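Local coordinates for outer membrane porin protein 32 (Delftia acidovorans, PDB 2FGQ) that forms an anion-selective channel through the outer membrane, working as a homotrimer of beta-barrel porins, at residues R92-T97 and N130-N135; N136-Y141 and Y154-K159. One frame throughout, in Å; residues are numbered along the deposited sequence.

Contact 1. Residues R92-T97 and N130-N135. With MLT (D-malate), chain H.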
loop_
_atom_site.group_PDB
_atom_site.type_symbol
_atom_site.label_atom_id
_atom_site.label_comp_id
_atom_site.label_asym_id
_atom_site.label_seq_id
_atom_site.Cartn_x
_atom_site.Cartn_y
_atom_site.Cartn_z
ATOM N N ARG A 92 -14.505 -3.928 7.275
ATOM C CA ARG A 92 -13.569 -4.247 8.324
ATOM C C ARG A 92 -13.457 -3.109 9.352
ATOM O O ARG A 92 -13.361 -1.933 8.997
ATOM C CB ARG A 92 -12.188 -4.508 7.746
ATOM C CG ARG A 92 -11.233 -4.961 8.889
ATOM C CD ARG A 92 -9.987 -5.493 8.419
ATOM N NE ARG A 92 -9.031 -5.671 9.481
ATOM C CZ ARG A 92 -8.874 -6.785 10.176
ATOM N NH1 ARG A 92 -9.692 -7.829 10.045
ATOM N NH2 ARG A 92 -7.888 -6.849 11.044
ATOM N N ASP A 93 -13.481 -3.474 10.619
ATOM C CA ASP A 93 -13.418 -2.506 11.700
ATOM C C ASP A 93 -13.154 -3.244 12.980
ATOM O O ASP A 93 -13.205 -4.491 13.042
ATOM C CB ASP A 93 -14.788 -1.823 11.766
ATOM C CG ASP A 93 -14.800 -0.500 12.491
ATOM O OD1 ASP A 93 -13.768 0.009 13.053
ATOM O OD2 ASP A 93 -15.902 0.124 12.538
ATOM N N LEU A 94 -12.893 -2.474 14.010
ATOM C CA LEU A 94 -13.057 -2.996 15.373
ATOM C C LEU A 94 -14.437 -3.610 15.556
ATOM O O LEU A 94 -15.434 -3.046 15.105
ATOM C CB LEU A 94 -12.881 -1.886 16.416
ATOM C CG LEU A 94 -11.482 -1.275 16.506
ATOM C CD1 LEU A 94 -11.592 -0.012 17.339
ATOM C CD2 LEU A 94 -10.549 -2.255 17.117
ATOM N N VAL A 95 -14.491 -4.782 16.170
ATOM C CA VAL A 95 -15.802 -5.347 16.521
ATOM C C VAL A 95 -16.362 -4.567 17.724
ATOM O O VAL A 95 -15.615 -3.932 18.435
ATOM C CB VAL A 95 -15.720 -6.868 16.829
ATOM C CG1 VAL A 95 -15.280 -7.614 15.563
ATOM C CG2 VAL A 95 -14.818 -7.185 17.999
ATOM N N PRO A 96 -17.690 -4.571 17.910
ATOM C CA PRO A 96 -18.260 -3.720 18.974
ATOM C C PRO A 96 -17.712 -4.017 20.356
ATOM O O PRO A 96 -17.527 -3.093 21.136
ATOM C CB PRO A 96 -19.757 -4.012 18.880
ATOM C CG PRO A 96 -19.964 -4.467 17.514
ATOM C CD PRO A 96 -18.741 -5.238 17.119
ATOM N N THR A 97 -17.454 -5.282 20.658
ATOM C CA THR A 97 -16.960 -5.640 21.988
ATOM C C THR A 97 -15.569 -5.049 22.265
ATOM O O THR A 97 -15.350 -4.492 23.339
ATOM C CB THR A 97 -16.976 -7.172 22.151
ATOM O OG1 THR A 97 -16.499 -7.818 20.960
ATOM C CG2 THR A 97 -18.424 -7.632 22.353
ATOM N N ASN A 130 -7.342 -12.521 18.135
ATOM C CA ASN A 130 -7.227 -11.644 19.294
ATOM C C ASN A 130 -8.542 -10.945 19.671
ATOM O O ASN A 130 -8.588 -10.228 20.659
ATOM C CB ASN A 130 -6.083 -10.618 19.146
ATOM C CG ASN A 130 -6.199 -9.710 17.932
ATOM O OD1 ASN A 130 -5.176 -9.052 17.552
ATOM N ND2 ASN A 130 -7.352 -9.667 17.311
ATOM N N GLY A 131 -9.594 -11.161 18.898
ATOM C CA GLY A 131 -10.894 -10.599 19.202
ATOM C C GLY A 131 -11.028 -9.107 19.017
ATOM O O GLY A 131 -11.972 -8.499 19.525
ATOM N N ILE A 132 -10.102 -8.492 18.264
ATOM C CA ILE A 132 -10.091 -7.034 18.145
ATOM C C ILE A 132 -10.872 -6.514 16.895
ATOM O O ILE A 132 -11.763 -5.687 17.030
ATOM C CB ILE A 132 -8.657 -6.497 18.206
ATOM C CG1 ILE A 132 -8.016 -6.837 19.542
ATOM C CG2 ILE A 132 -8.681 -5.000 17.963
ATOM C CD1 ILE A 132 -6.561 -6.432 19.700
ATOM N N ARG A 133 -10.535 -6.987 15.700
ATOM C CA ARG A 133 -11.209 -6.588 14.491
ATOM C C ARG A 133 -11.793 -7.809 13.772
ATOM O O ARG A 133 -11.435 -8.941 14.087
ATOM C CB ARG A 133 -10.239 -5.876 13.571
ATOM C CG ARG A 133 -9.825 -4.523 14.052
ATOM C CD ARG A 133 -8.831 -3.797 13.134
ATOM N NE ARG A 133 -8.653 -2.414 13.571
ATOM C CZ ARG A 133 -7.901 -2.040 14.588
ATOM N NH1 ARG A 133 -7.155 -2.926 15.238
ATOM N NH2 ARG A 133 -7.899 -0.767 14.949
ATOM N N ALA A 134 -12.645 -7.563 12.786
ATOM C CA ALA A 134 -13.149 -8.613 11.921
ATOM C C ALA A 134 -13.278 -8.146 10.485
ATOM O O ALA A 134 -13.743 -7.031 10.246
ATOM C CB ALA A 134 -14.547 -9.071 12.382
ATOM N N ASN A 135 -12.932 -9.032 9.559
ATOM C CA ASN A 135 -13.356 -8.904 8.161
ATOM C C ASN A 135 -14.848 -9.158 8.036
ATOM O O ASN A 135 -15.455 -9.844 8.862
ATOM C CB ASN A 135 -12.627 -9.930 7.280
ATOM C CG ASN A 135 -11.088 -9.763 7.257
ATOM O OD1 ASN A 135 -10.320 -10.749 7.115
ATOM N ND2 ASN A 135 -10.661 -8.590 7.357
HETATM C C1 MLT H . -6.326 0.205 17.932
HETATM O O1 MLT H . -5.182 0.849 18.197
HETATM O O2 MLT H . -7.422 0.845 17.646
HETATM C C2 MLT H . -6.472 -1.270 18.004
HETATM O O3 MLT H . -5.318 -1.907 17.520
HETATM C C3 MLT H . -6.843 -1.644 19.432
HETATM C C4 MLT H . -7.952 -0.699 19.846
HETATM O O4 MLT H . -8.001 0.563 19.486
HETATM O O5 MLT H . -8.923 -1.094 20.570
HETATM O O HOH W 1 -14.211 -9.206 20.999
#
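Arg133 lies with its guanidinium under Leu94, whose CD2 sits 3.6 Å above the centre of one face, while the nitrogens reach on to D-malate. NH1 gives the malate hydroxyl O3 a nearly straight bond (3.1 Å, 175°), and NH2 gives carboxylate O2 a more bent one of 3.2 Å. Leu94 CD2 also presses on Ile132 CG2, at 3.4 Å a tight carbon pair. Thr36, Thr102 and Arg75 also hydrogen-bond the ligand. Behind this layer, a short antiparallel pairing sets the two chains: Ala134 N bonds to Asp93 O, and Val95 N to Ile132 O at 3.0 Å. Val95 CG1, anti to its carbonyl carbon (chi1 -64°), is thereby laid on Ala134 CB. Farther out, extended Arg92 crosses Arg133 at about a right angle, one guanidinium face over Arg133 CB, offset toward the rim (Arg92 NH2 to that CB 3.6 Å); its NE bonds to Lys74 O and its NH1 makes a salt bridge with Asp128. Were Arg92 cut back to an alanine, Asp128 would probably lose its salt-bridge mate and Arg133 CB the flat group beside it. Arg133, its NE tied to Arg75 O, thus offers two N-H groups to an anion, in keeping with the channel's anion selectivity.

Contact 2. Residues N136-Y141 and Y154-K159. With CA (calcium ion), chain C.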
loop_
_atom_site.group_PDB
_atom_site.type_symbol
_atom_site.label_atom_id
_atom_site.label_comp_id
_atom_site.label_asym_id
_atom_site.label_seq_id
_atom_site.Cartn_x
_atom_site.Cartn_y
_atom_site.Cartn_z
ATOM N N ASN A 136 -15.420 -8.612 6.980
ATOM C CA ASN A 136 -16.787 -8.977 6.564
ATOM C C ASN A 136 -17.801 -8.647 7.636
ATOM O O ASN A 136 -18.820 -9.348 7.783
ATOM C CB ASN A 136 -16.864 -10.469 6.280
ATOM C CG ASN A 136 -15.750 -10.927 5.305
ATOM O OD1 ASN A 136 -15.494 -10.259 4.292
ATOM N ND2 ASN A 136 -15.059 -12.025 5.633
ATOM N N LEU A 137 -17.578 -7.520 8.310
ATOM C CA LEU A 137 -18.355 -7.101 9.475
ATOM C C LEU A 137 -19.503 -6.117 9.142
ATOM O O LEU A 137 -19.346 -5.173 8.357
ATOM C CB LEU A 137 -17.374 -6.461 10.466
ATOM C CG LEU A 137 -17.995 -5.922 11.763
ATOM C CD1 LEU A 137 -18.514 -7.046 12.670
ATOM C CD2 LEU A 137 -16.938 -5.124 12.483
ATOM N N ILE A 138 -20.650 -6.361 9.770
ATOM C CA ILE A 138 -21.752 -5.406 9.807
ATOM C C ILE A 138 -21.996 -5.087 11.252
ATOM O O ILE A 138 -22.156 -6.018 12.050
ATOM C CB ILE A 138 -23.044 -6.010 9.226
ATOM C CG1 ILE A 138 -22.831 -6.351 7.769
ATOM C CG2 ILE A 138 -24.161 -4.988 9.364
ATOM C CD1 ILE A 138 -24.062 -6.956 7.034
ATOM N N SER A 139 -22.009 -3.797 11.583
ATOM C CA SER A 139 -22.283 -3.406 12.959
ATOM C C SER A 139 -23.382 -2.375 13.029
ATOM O O SER A 139 -23.624 -1.622 12.069
ATOM C CB SER A 139 -21.084 -2.833 13.651
ATOM O OG SER A 139 -20.022 -3.736 13.707
ATOM N N TYR A 140 -24.064 -2.388 14.160
ATOM C CA TYR A 140 -25.117 -1.433 14.470
ATOM C C TYR A 140 -24.839 -0.878 15.864
ATOM O O TYR A 140 -24.686 -1.635 16.817
ATOM C CB TYR A 140 -26.499 -2.083 14.404
ATOM C CG TYR A 140 -27.574 -1.187 14.974
ATOM C CD1 TYR A 140 -27.748 0.111 14.486
ATOM C CD2 TYR A 140 -28.381 -1.601 16.025
ATOM C CE1 TYR A 140 -28.657 0.976 15.031
ATOM C CE2 TYR A 140 -29.296 -0.723 16.582
ATOM C CZ TYR A 140 -29.442 0.545 16.076
ATOM O OH TYR A 140 -30.390 1.374 16.647
ATOM N N TYR A 141 -24.800 0.438 15.958
ATOM C CA TYR A 141 -24.622 1.189 17.206
ATOM C C TYR A 141 -25.844 2.053 17.448
ATOM O O TYR A 141 -26.265 2.839 16.594
ATOM C CB TYR A 141 -23.351 2.055 17.167
ATOM C CG TYR A 141 -22.124 1.232 17.088
ATOM C CD1 TYR A 141 -21.531 0.922 15.863
ATOM C CD2 TYR A 141 -21.526 0.764 18.259
ATOM C CE1 TYR A 141 -20.394 0.129 15.808
ATOM C CE2 TYR A 141 -20.351 0.009 18.216
ATOM C CZ TYR A 141 -19.796 -0.311 16.971
ATOM O OH TYR A 141 -18.642 -1.076 16.923
ATOM N N TYR A 154 -22.078 -8.607 13.454
ATOM C CA TYR A 154 -22.063 -9.912 12.822
ATOM C C TYR A 154 -21.007 -9.851 11.715
ATOM O O TYR A 154 -21.063 -8.980 10.903
ATOM C CB TYR A 154 -23.427 -10.289 12.194
ATOM C CG TYR A 154 -23.403 -11.702 11.692
ATOM C CD1 TYR A 154 -23.712 -12.758 12.549
ATOM C CD2 TYR A 154 -23.009 -12.005 10.390
ATOM C CE1 TYR A 154 -23.655 -14.086 12.109
ATOM C CE2 TYR A 154 -22.953 -13.318 9.946
ATOM C CZ TYR A 154 -23.271 -14.356 10.815
ATOM O OH TYR A 154 -23.213 -15.675 10.386
ATOM N N ALA A 155 -20.089 -10.787 11.721
ATOM C CA ALA A 155 -19.120 -10.906 10.626
ATOM C C ALA A 155 -19.310 -12.257 9.998
ATOM O O ALA A 155 -19.295 -13.275 10.664
ATOM C CB ALA A 155 -17.661 -10.735 11.059
ATOM N N PHE A 156 -19.431 -12.251 8.681
ATOM C CA PHE A 156 -19.593 -13.450 7.905
ATOM C C PHE A 156 -18.291 -14.259 7.780
ATOM O O PHE A 156 -17.228 -13.728 7.493
ATOM C CB PHE A 156 -20.050 -13.091 6.488
ATOM C CG PHE A 156 -21.368 -12.374 6.419
ATOM C CD1 PHE A 156 -21.429 -11.006 6.448
ATOM C CD2 PHE A 156 -22.543 -13.080 6.274
ATOM C CE1 PHE A 156 -22.644 -10.351 6.364
ATOM C CE2 PHE A 156 -23.786 -12.424 6.201
ATOM C CZ PHE A 156 -23.837 -11.066 6.255
ATOM N N ASP A 157 -18.403 -15.560 7.929
ATOM C CA ASP A 157 -17.297 -16.470 7.718
ATOM C C ASP A 157 -16.994 -16.751 6.268
ATOM O O ASP A 157 -15.839 -17.005 5.926
ATOM C CB ASP A 157 -17.540 -17.795 8.435
ATOM C CG ASP A 157 -18.870 -18.378 8.121
ATOM O OD1 ASP A 157 -18.998 -19.239 7.194
ATOM O OD2 ASP A 157 -19.887 -17.986 8.727
ATOM N N GLU A 158 -18.023 -16.715 5.446
ATOM C CA GLU A 158 -17.874 -16.947 3.999
ATOM C C GLU A 158 -17.281 -18.330 3.695
ATOM O O GLU A 158 -16.569 -18.535 2.702
ATOM C CB GLU A 158 -17.046 -15.826 3.341
ATOM C CG GLU A 158 -17.696 -14.497 3.625
ATOM C CD GLU A 158 -16.984 -13.270 3.114
ATOM O OE1 GLU A 158 -15.811 -13.346 2.677
ATOM O OE2 GLU A 158 -17.638 -12.191 3.213
ATOM N N LYS A 159 -17.566 -19.260 4.588
ATOM C CA LYS A 159 -17.154 -20.664 4.456
ATOM C C LYS A 159 -15.639 -20.837 4.467
ATOM O O LYS A 159 -15.118 -21.835 3.962
ATOM C CB LYS A 159 -17.818 -21.317 3.215
ATOM C CG LYS A 159 -18.085 -22.807 3.344
ATOM C CD LYS A 159 -18.613 -23.443 1.976
ATOM C CE LYS A 159 -17.503 -24.116 1.096
ATOM N NZ LYS A 159 -17.972 -25.053 -0.105
HETATM CA CA CA C . -15.838 -10.898 2.075
HETATM O O HOH W 2 -14.530 -13.621 8.070
HETATM O O HOH W 3 -13.465 -11.554 1.992
#
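Residues 136-141 and 154-159 pair antiparallel, Ile138 and Tyr154 exchanging two 2.9 Å bonds (Ile138 N to Tyr154 O, Tyr154 N to Ile138 O) and Phe156 N extending the pairing to Asn136 O. Ile138 CD1 meets the Phe156 ring at its edge, 3.7 Å from CE1, while Tyr154 CE2 lies over one face of the same ring, toward its rim. Beyond the paired strands, Asn136 and Glu158 approach from opposite directions and meet on a calcium ion. Asn136 gives OD1 at 2.3 Å from the metal; Glu158, its chain extended beyond CG (chi2 177°), binds through both OE1 and OE2, each 2.5 Å from the calcium. The amide and carboxylate planes are 37° apart. The other end of the amide turns to the opposite segment: Asn136 ND2 makes a weak bond to Phe156 O, and water 2 bridges the same two atoms, so the metal on OD1 and these partners on ND2 restrain the amide's turn. Water 3 and Leu29, Asp64 and Gly309 of a neighbouring subunit complete the site. The metal gathers oxygens from two subunits, among them the carboxylates of Glu158 and the neighbour's Asp64, whose repulsion it would probably offset, and ties one barrel to the next.

In the fold
The two contacts follow one another along the chain: contact 1 closes at Asn135, and contact 2 opens at Asn136. Their centres are about 9 Å apart, and they touch, Asn135 O lying 3.2 Å from Ala155 CB and Pro96 CA 3.4 Å from Tyr141 OH. Contact 2 belongs to the wall, joining strands 137-141 and 148-155, a hairpin of the 16-stranded antiparallel barrel; contact 1 is a separate two-stranded sheet, 93-94 with 133-134, and lies about 9 Å from the chain centre against 19 Å for contact 2. Both contacts reach a second subunit, so that one continuous piece of chain runs from the D-malate pocket through the barrel wall to the trimer interface.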